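Local coordinates for protein oxalate--CoA ligase (Arabidopsis thaliana, PDB 5IE2) that belongs to the ANL superfamily of AMP-binding enzymes and binds adenosine-5'-triphosphate, with a magnesium ion nearby, at residues 309-314 against 318-323; 361-366 against 402-407. One frame throughout, in Å; residues are numbered along the deposited sequence.

Contact 1 (309-314 against 318-323); sequences LEAYAM and THLMSS. With ATP (adenosine-5'-triphosphate), chain C; ACY (acetic acid), chain E.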
loop_
_atom_site.group_PDB
_atom_site.type_symbol
_atom_site.label_atom_id
_atom_site.label_comp_id
_atom_site.label_asym_id
_atom_site.label_seq_id
_atom_site.Cartn_x
_atom_site.Cartn_y
_atom_site.Cartn_z
ATOM N N LEU A 309 10.690 -5.113 9.660
ATOM C CA LEU A 309 9.955 -4.067 10.394
ATOM C C LEU A 309 8.534 -3.987 9.862
ATOM O O LEU A 309 8.312 -3.654 8.681
ATOM C CB LEU A 309 10.654 -2.716 10.223
ATOM C CG LEU A 309 12.177 -2.753 10.457
ATOM C CD1 LEU A 309 12.773 -1.340 10.209
ATOM C CD2 LEU A 309 12.480 -3.235 11.927
ATOM N N GLU A 310 7.580 -4.288 10.733
ATOM C CA GLU A 310 6.179 -4.214 10.363
ATOM C C GLU A 310 5.584 -2.838 10.650
ATOM O O GLU A 310 5.866 -2.223 11.691
ATOM C CB GLU A 310 5.381 -5.278 11.140
ATOM C CG GLU A 310 3.976 -5.439 10.568
ATOM C CD GLU A 310 3.122 -6.491 11.252
ATOM O OE1 GLU A 310 3.519 -7.031 12.309
ATOM O OE2 GLU A 310 2.016 -6.760 10.714
ATOM N N ALA A 311 4.801 -2.357 9.700
ATOM C CA ALA A 311 4.126 -1.064 9.833
ATOM C C ALA A 311 2.609 -1.271 9.683
ATOM O O ALA A 311 2.177 -2.292 9.150
ATOM C CB ALA A 311 4.605 -0.086 8.766
ATOM N N TYR A 312 1.842 -0.262 10.088
ATOM C CA TYR A 312 0.379 -0.228 9.999
ATOM C C TYR A 312 -0.010 1.035 9.217
ATOM O O TYR A 312 0.537 2.107 9.462
ATOM C CB TYR A 312 -0.193 -0.232 11.418
ATOM C CG TYR A 312 -1.646 0.199 11.623
ATOM C CD1 TYR A 312 -2.693 -0.437 10.949
ATOM C CD2 TYR A 312 -1.956 1.130 12.603
ATOM C CE1 TYR A 312 -4.068 -0.088 11.205
ATOM C CE2 TYR A 312 -3.286 1.465 12.882
ATOM C CZ TYR A 312 -4.319 0.879 12.175
ATOM O OH TYR A 312 -5.611 1.258 12.452
ATOM N N ALA A 313 -0.882 0.874 8.228
ATOM C CA ALA A 313 -1.162 1.959 7.286
ATOM C C ALA A 313 -2.549 1.850 6.681
ATOM O O ALA A 313 -3.128 0.803 6.718
ATOM C CB ALA A 313 -0.121 1.969 6.143
ATOM N N MET A 314 -3.081 2.953 6.151
ATOM C CA MET A 314 -4.378 2.879 5.474
ATOM C C MET A 314 -4.507 4.040 4.512
ATOM O O MET A 314 -3.814 5.058 4.625
ATOM C CB MET A 314 -5.528 2.860 6.514
ATOM C CG MET A 314 -5.746 4.200 7.258
ATOM S SD MET A 314 -6.886 3.942 8.656
ATOM C CE MET A 314 -8.342 3.171 7.922
ATOM N N THR A 318 -3.057 8.480 4.244
ATOM C CA THR A 318 -1.996 8.591 3.203
ATOM C C THR A 318 -0.892 7.532 3.545
ATOM O O THR A 318 0.301 7.826 3.584
ATOM C CB THR A 318 -1.423 10.052 3.096
ATOM O OG1 THR A 318 -2.550 10.924 3.029
ATOM C CG2 THR A 318 -0.616 10.261 1.783
ATOM N N HIS A 319 -1.347 6.315 3.779
ATOM C CA HIS A 319 -0.484 5.170 4.128
ATOM C C HIS A 319 -0.067 5.221 5.629
ATOM O O HIS A 319 -0.901 4.984 6.507
ATOM C CB HIS A 319 0.746 5.079 3.159
ATOM C CG HIS A 319 1.494 3.772 3.263
ATOM N ND1 HIS A 319 0.872 2.540 3.194
ATOM C CD2 HIS A 319 2.820 3.517 3.478
ATOM C CE1 HIS A 319 1.783 1.583 3.364
ATOM N NE2 HIS A 319 2.969 2.147 3.538
ATOM N N LEU A 320 1.200 5.499 5.931
ATOM C CA LEU A 320 1.776 5.164 7.239
ATOM C C LEU A 320 1.055 5.810 8.465
ATOM O O LEU A 320 0.857 7.052 8.515
ATOM C CB LEU A 320 3.252 5.605 7.247
ATOM C CG LEU A 320 3.987 5.369 8.581
ATOM C CD1 LEU A 320 4.132 3.902 8.822
ATOM C CD2 LEU A 320 5.368 6.067 8.482
ATOM N N MET A 321 0.715 4.965 9.433
ATOM C CA MET A 321 0.287 5.419 10.754
ATOM C C MET A 321 1.348 5.062 11.822
ATOM O O MET A 321 1.826 5.945 12.564
ATOM C CB MET A 321 -1.067 4.788 11.124
ATOM C CG MET A 321 -2.205 5.389 10.249
ATOM S SD MET A 321 -3.787 4.578 10.618
ATOM C CE MET A 321 -3.561 2.994 9.737
ATOM N N SER A 322 1.715 3.778 11.889
ATOM C CA SER A 322 2.703 3.379 12.896
ATOM C C SER A 322 3.720 2.422 12.300
ATOM O O SER A 322 3.451 1.717 11.313
ATOM C CB SER A 322 2.042 2.714 14.159
ATOM O OG SER A 322 1.503 1.416 13.852
ATOM N N SER A 323 4.879 2.367 12.926
ATOM C CA SER A 323 5.877 1.375 12.505
ATOM C C SER A 323 6.795 0.931 13.623
ATOM O O SER A 323 7.114 1.703 14.526
ATOM C CB SER A 323 6.751 1.944 11.385
ATOM O OG SER A 323 7.624 0.924 10.886
HETATM P PG ATP C . -12.015 -0.818 3.010
HETATM O O1G ATP C . -12.730 -1.727 4.010
HETATM O O2G ATP C . -12.784 -0.603 1.755
HETATM O O3G ATP C . -11.596 0.499 3.659
HETATM P PB ATP C . -9.286 -1.661 3.431
HETATM O O1B ATP C . -8.566 -2.967 3.173
HETATM O O2B ATP C . -9.633 -1.239 4.814
HETATM O O3B ATP C . -10.646 -1.559 2.518
HETATM P PA ATP C . -6.804 -0.146 2.907
HETATM O O1A ATP C . -6.750 1.339 3.238
HETATM O O2A ATP C . -6.120 -0.655 1.700
HETATM O O3A ATP C . -8.363 -0.516 2.714
HETATM O "O5'" ATP C . -6.390 -0.973 4.214
HETATM C "C5'" ATP C . -6.138 -0.376 5.511
HETATM C "C4'" ATP C . -6.469 -1.458 6.553
HETATM O "O4'" ATP C . -5.492 -2.513 6.459
HETATM C "C3'" ATP C . -6.279 -0.980 7.959
HETATM O "O3'" ATP C . -7.435 -0.261 8.383
HETATM C "C2'" ATP C . -6.086 -2.267 8.733
HETATM O "O2'" ATP C . -7.355 -2.926 8.872
HETATM C "C1'" ATP C . -5.307 -3.082 7.743
HETATM N N9 ATP C . -3.851 -3.080 8.021
HETATM C C8 ATP C . -2.904 -2.283 7.510
HETATM N N7 ATP C . -1.686 -2.645 8.019
HETATM C C5 ATP C . -1.904 -3.715 8.851
HETATM C C6 ATP C . -1.052 -4.591 9.688
HETATM N N6 ATP C . 0.312 -4.422 9.693
HETATM N N1 ATP C . -1.680 -5.574 10.374
HETATM C C2 ATP C . -3.019 -5.760 10.320
HETATM N N3 ATP C . -3.863 -4.993 9.583
HETATM C C4 ATP C . -3.325 -3.982 8.842
HETATM C C ACY E . -1.725 0.441 3.345
HETATM O O ACY E . -0.660 -0.278 3.359
HETATM O OXT ACY E . -1.731 1.708 3.349
HETATM C CH3 ACY E . -3.059 -0.258 3.378
#

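Contact 2 (361-366 against 402-407); sequences GEVCIR and GYLHLV. With ATP (adenosine-5'-triphosphate), chain C.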
loop_
_atom_site.group_PDB
_atom_site.type_symbol
_atom_site.label_atom_id
_atom_site.label_comp_id
_atom_site.label_asym_id
_atom_site.label_seq_id
_atom_site.Cartn_x
_atom_site.Cartn_y
_atom_site.Cartn_z
ATOM N N GLY A 361 -9.462 -1.098 22.310
ATOM C CA GLY A 361 -10.422 -0.104 21.857
ATOM C C GLY A 361 -10.145 0.232 20.398
ATOM O O GLY A 361 -9.288 -0.389 19.735
ATOM N N GLU A 362 -10.859 1.216 19.864
ATOM C CA GLU A 362 -10.663 1.554 18.472
ATOM C C GLU A 362 -9.457 2.482 18.318
ATOM O O GLU A 362 -9.327 3.458 19.061
ATOM C CB GLU A 362 -11.921 2.226 17.886
ATOM C CG GLU A 362 -11.794 2.549 16.374
ATOM C CD GLU A 362 -13.082 3.142 15.819
ATOM O OE1 GLU A 362 -13.976 3.555 16.629
ATOM O OE2 GLU A 362 -13.211 3.199 14.586
ATOM N N VAL A 363 -8.617 2.193 17.337
ATOM C CA VAL A 363 -7.494 3.075 17.046
ATOM C C VAL A 363 -8.023 4.337 16.362
ATOM O O VAL A 363 -8.742 4.219 15.359
ATOM C CB VAL A 363 -6.469 2.362 16.122
ATOM C CG1 VAL A 363 -5.282 3.272 15.873
ATOM C CG2 VAL A 363 -6.026 1.040 16.762
ATOM N N CYS A 364 -7.704 5.523 16.907
ATOM C CA CYS A 364 -8.032 6.814 16.271
ATOM C C CYS A 364 -6.741 7.599 16.040
ATOM O O CYS A 364 -5.832 7.527 16.867
ATOM C CB CYS A 364 -8.976 7.658 17.156
ATOM S SG CYS A 364 -10.502 6.676 17.499
ATOM N N ILE A 365 -6.692 8.343 14.940
ATOM C CA ILE A 365 -5.479 9.068 14.572
ATOM C C ILE A 365 -5.773 10.536 14.308
ATOM O O ILE A 365 -6.896 10.926 14.009
ATOM C CB ILE A 365 -4.812 8.463 13.313
ATOM C CG1 ILE A 365 -5.735 8.586 12.094
ATOM C CG2 ILE A 365 -4.510 6.969 13.621
ATOM C CD1 ILE A 365 -5.090 7.980 10.755
ATOM N N ARG A 366 -4.723 11.339 14.397
ATOM C CA ARG A 366 -4.868 12.732 14.057
ATOM C C ARG A 366 -3.560 13.261 13.568
ATOM O O ARG A 366 -2.554 13.189 14.282
ATOM C CB ARG A 366 -5.328 13.525 15.264
ATOM C CG ARG A 366 -5.355 15.028 14.920
ATOM C CD ARG A 366 -4.813 15.732 16.214
ATOM N NE ARG A 366 -5.914 16.270 16.857
ATOM C CZ ARG A 366 -6.053 16.857 18.063
ATOM N NH1 ARG A 366 -5.134 16.988 19.042
ATOM N NH2 ARG A 366 -7.271 17.309 18.266
ATOM N N GLY A 402 4.429 1.552 24.493
ATOM C CA GLY A 402 3.788 2.386 23.494
ATOM C C GLY A 402 3.744 1.744 22.115
ATOM O O GLY A 402 3.515 2.431 21.105
ATOM N N TYR A 403 3.968 0.427 22.056
ATOM C CA TYR A 403 3.852 -0.288 20.781
ATOM C C TYR A 403 2.407 -0.749 20.566
ATOM O O TYR A 403 1.800 -1.276 21.477
ATOM C CB TYR A 403 4.775 -1.526 20.744
ATOM C CG TYR A 403 6.219 -1.231 20.485
ATOM C CD1 TYR A 403 6.875 -1.825 19.396
ATOM C CD2 TYR A 403 6.946 -0.390 21.331
ATOM C CE1 TYR A 403 8.228 -1.568 19.124
ATOM C CE2 TYR A 403 8.314 -0.133 21.074
ATOM C CZ TYR A 403 8.943 -0.744 19.995
ATOM O OH TYR A 403 10.287 -0.476 19.728
ATOM N N LEU A 404 1.881 -0.572 19.353
ATOM C CA LEU A 404 0.514 -0.940 19.044
ATOM C C LEU A 404 0.448 -2.413 18.619
ATOM O O LEU A 404 1.264 -2.884 17.838
ATOM C CB LEU A 404 -0.043 -0.011 17.943
ATOM C CG LEU A 404 -1.405 -0.288 17.307
ATOM C CD1 LEU A 404 -2.491 -0.185 18.373
ATOM C CD2 LEU A 404 -1.658 0.701 16.165
ATOM N N HIS A 405 -0.568 -3.095 19.136
ATOM C CA HIS A 405 -0.893 -4.454 18.767
ATOM C C HIS A 405 -2.299 -4.483 18.224
ATOM O O HIS A 405 -3.224 -4.143 18.954
ATOM C CB HIS A 405 -0.820 -5.398 19.978
ATOM C CG HIS A 405 0.524 -5.429 20.634
ATOM N ND1 HIS A 405 1.392 -6.496 20.489
ATOM C CD2 HIS A 405 1.156 -4.525 21.421
ATOM C CE1 HIS A 405 2.512 -6.236 21.148
ATOM N NE2 HIS A 405 2.382 -5.058 21.742
ATOM N N LEU A 406 -2.468 -4.890 16.971
ATOM C CA LEU A 406 -3.813 -4.940 16.370
ATOM C C LEU A 406 -4.547 -6.242 16.652
ATOM O O LEU A 406 -3.971 -7.336 16.626
ATOM C CB LEU A 406 -3.707 -4.729 14.864
ATOM C CG LEU A 406 -3.235 -3.326 14.499
ATOM C CD1 LEU A 406 -2.852 -3.363 13.003
ATOM C CD2 LEU A 406 -4.253 -2.240 14.783
ATOM N N VAL A 407 -5.835 -6.135 16.933
ATOM C CA VAL A 407 -6.667 -7.297 17.220
ATOM C C VAL A 407 -7.471 -7.610 15.968
ATOM O O VAL A 407 -7.691 -8.784 15.625
ATOM C CB VAL A 407 -7.602 -7.022 18.453
ATOM C CG1 VAL A 407 -8.511 -8.184 18.732
ATOM C CG2 VAL A 407 -6.761 -6.728 19.661
HETATM P PG ATP C . -12.015 -0.818 3.010
HETATM O O1G ATP C . -12.730 -1.727 4.010
HETATM O O2G ATP C . -12.784 -0.603 1.755
HETATM O O3G ATP C . -11.596 0.499 3.659
HETATM P PB ATP C . -9.286 -1.661 3.431
HETATM O O1B ATP C . -8.566 -2.967 3.173
HETATM O O2B ATP C . -9.633 -1.239 4.814
HETATM O O3B ATP C . -10.646 -1.559 2.518
HETATM P PA ATP C . -6.804 -0.146 2.907
HETATM O O1A ATP C . -6.750 1.339 3.238
HETATM O O2A ATP C . -6.120 -0.655 1.700
HETATM O O3A ATP C . -8.363 -0.516 2.714
HETATM O "O5'" ATP C . -6.390 -0.973 4.214
HETATM C "C5'" ATP C . -6.138 -0.376 5.511
HETATM C "C4'" ATP C . -6.469 -1.458 6.553
HETATM O "O4'" ATP C . -5.492 -2.513 6.459
HETATM C "C3'" ATP C . -6.279 -0.980 7.959
HETATM O "O3'" ATP C . -7.435 -0.261 8.383
HETATM C "C2'" ATP C . -6.086 -2.267 8.733
HETATM O "O2'" ATP C . -7.355 -2.926 8.872
HETATM C "C1'" ATP C . -5.307 -3.082 7.743
HETATM N N9 ATP C . -3.851 -3.080 8.021
HETATM C C8 ATP C . -2.904 -2.283 7.510
HETATM N N7 ATP C . -1.686 -2.645 8.019
HETATM C C5 ATP C . -1.904 -3.715 8.851
HETATM C C6 ATP C . -1.052 -4.591 9.688
HETATM N N6 ATP C . 0.312 -4.422 9.693
HETATM N N1 ATP C . -1.680 -5.574 10.374
HETATM C C2 ATP C . -3.019 -5.760 10.320
HETATM N N3 ATP C . -3.863 -4.993 9.583
HETATM C C4 ATP C . -3.325 -3.982 8.842
#

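Contact 1 (309-314 against 318-323)
Met321 lays its CE methyl over the centre of the Tyr312 ring, 3.3 Å from the centroid and close to the ring normal. This CH-pi contact is joined by an oblique Met-aromatic one from SD, and the bend of the thioether (chi3 -76°) is what folds the methyl over the ring. The same methyl meets Met314, with Met321 CE 3.5 Å from Met314 CG, where the two methionine chains pass at a slant. Ser322 OG lies in the plane of the tyrosine at the ring edge and is held there by Val337 O, while the phenol OH bonds to Asp394.

Behind these side chains Tyr312 O is gripped twice: it accepts from Met321 N at 2.9 Å, in the carbonyl plane, and from Ser322 N at 3.2 Å. Tyr312 N in turn bonds to Ser322 O at 2.8 Å. Two residues thus face one, and the register slips before Ala313 meets Leu320. Beyond the slip, Met314 and His319 exchange backbone bonds. Ala313 CB presses on a face of the imidazole, 3.2 Å from His319 ND1, and ND1 donates at 2.7 Å to OXT of an acetic acid molecule that probably came from the crystallisation liquor. Stacking on His216 and a bond to Arg286 further position the histidine ring.

On the nucleotide side, ATP N6 gives one hydrogen bond to Ala311 O at 2.9 Å and another to Glu310 OE2. The carboxylate reaches it on an extended chain and is steadied by Leu292 N. The backbone pairing is that of an antiparallel beta hairpin with a classic bulge, Met321 and Ser322 facing Tyr312; its first strand lines the adenine side of the ATP pocket of this ANL enzyme.

Contact 2 (361-366 against 402-407)
No backbone hydrogen bond joins 361-366 to 402-407; their closest CA atoms, those of Val363 and Leu406, stay 8.8 Å apart, and strand 394-398 pairs antiparallel with each of the two strands. They are next-but-one strands of a curled antiparallel sheet, consistent with the small beta-rich subdomain, a distorted barrel, of ANL enzymes. Three aliphatic side chains bridge the gap. Val363 and Leu404 reach tip to tip, with Val363 CG2 4.1 Å from Leu404 CD1. With CG1 of the valine anti to the backbone N (chi1 -178°), CG2 is the branch left to meet the leucines. The same CG2 is 4.2 Å from Leu406 CD2, so one methyl serves both leucines at loose van der Waals range. Met345, on strand 344-348, touches Val363 and Leu404, and Tyr312 packs on all three residues. On the backbone side, Val363 O takes a hydrogen bond from Thr392 OG1, and main-chain bonds to Thr392 and Asp394 fix the strand. Leu406 divides its two methyls between partners: while CD2 turns to the valine, CD1 lies 3.6 Å from C2 of the ATP adenine.

In the fold
Both contacts are buried, but contact 1 sits deeper, its centre about 9 Å from the centre of the chain against about 19 Å for contact 2. They share no strand: contact 1 pairs 308-314 with 319-323 through five backbone hydrogen bonds; contact 2, purely apolar and far smaller, brings together 361-366 and 404-409, which do not pair. Their centres are about 11 Å apart, and the ring of Tyr312 joins them: its CD1 lies 3.6 Å from Leu406 CD1 and its CD2 3.6 Å from Leu404 CD2. Met321 SD likewise meets Ile365 CD1. Both touch ATP, contact 1 through polar groups at the adenine amino group as well as apolar packing, contact 2 through a leucine methyl.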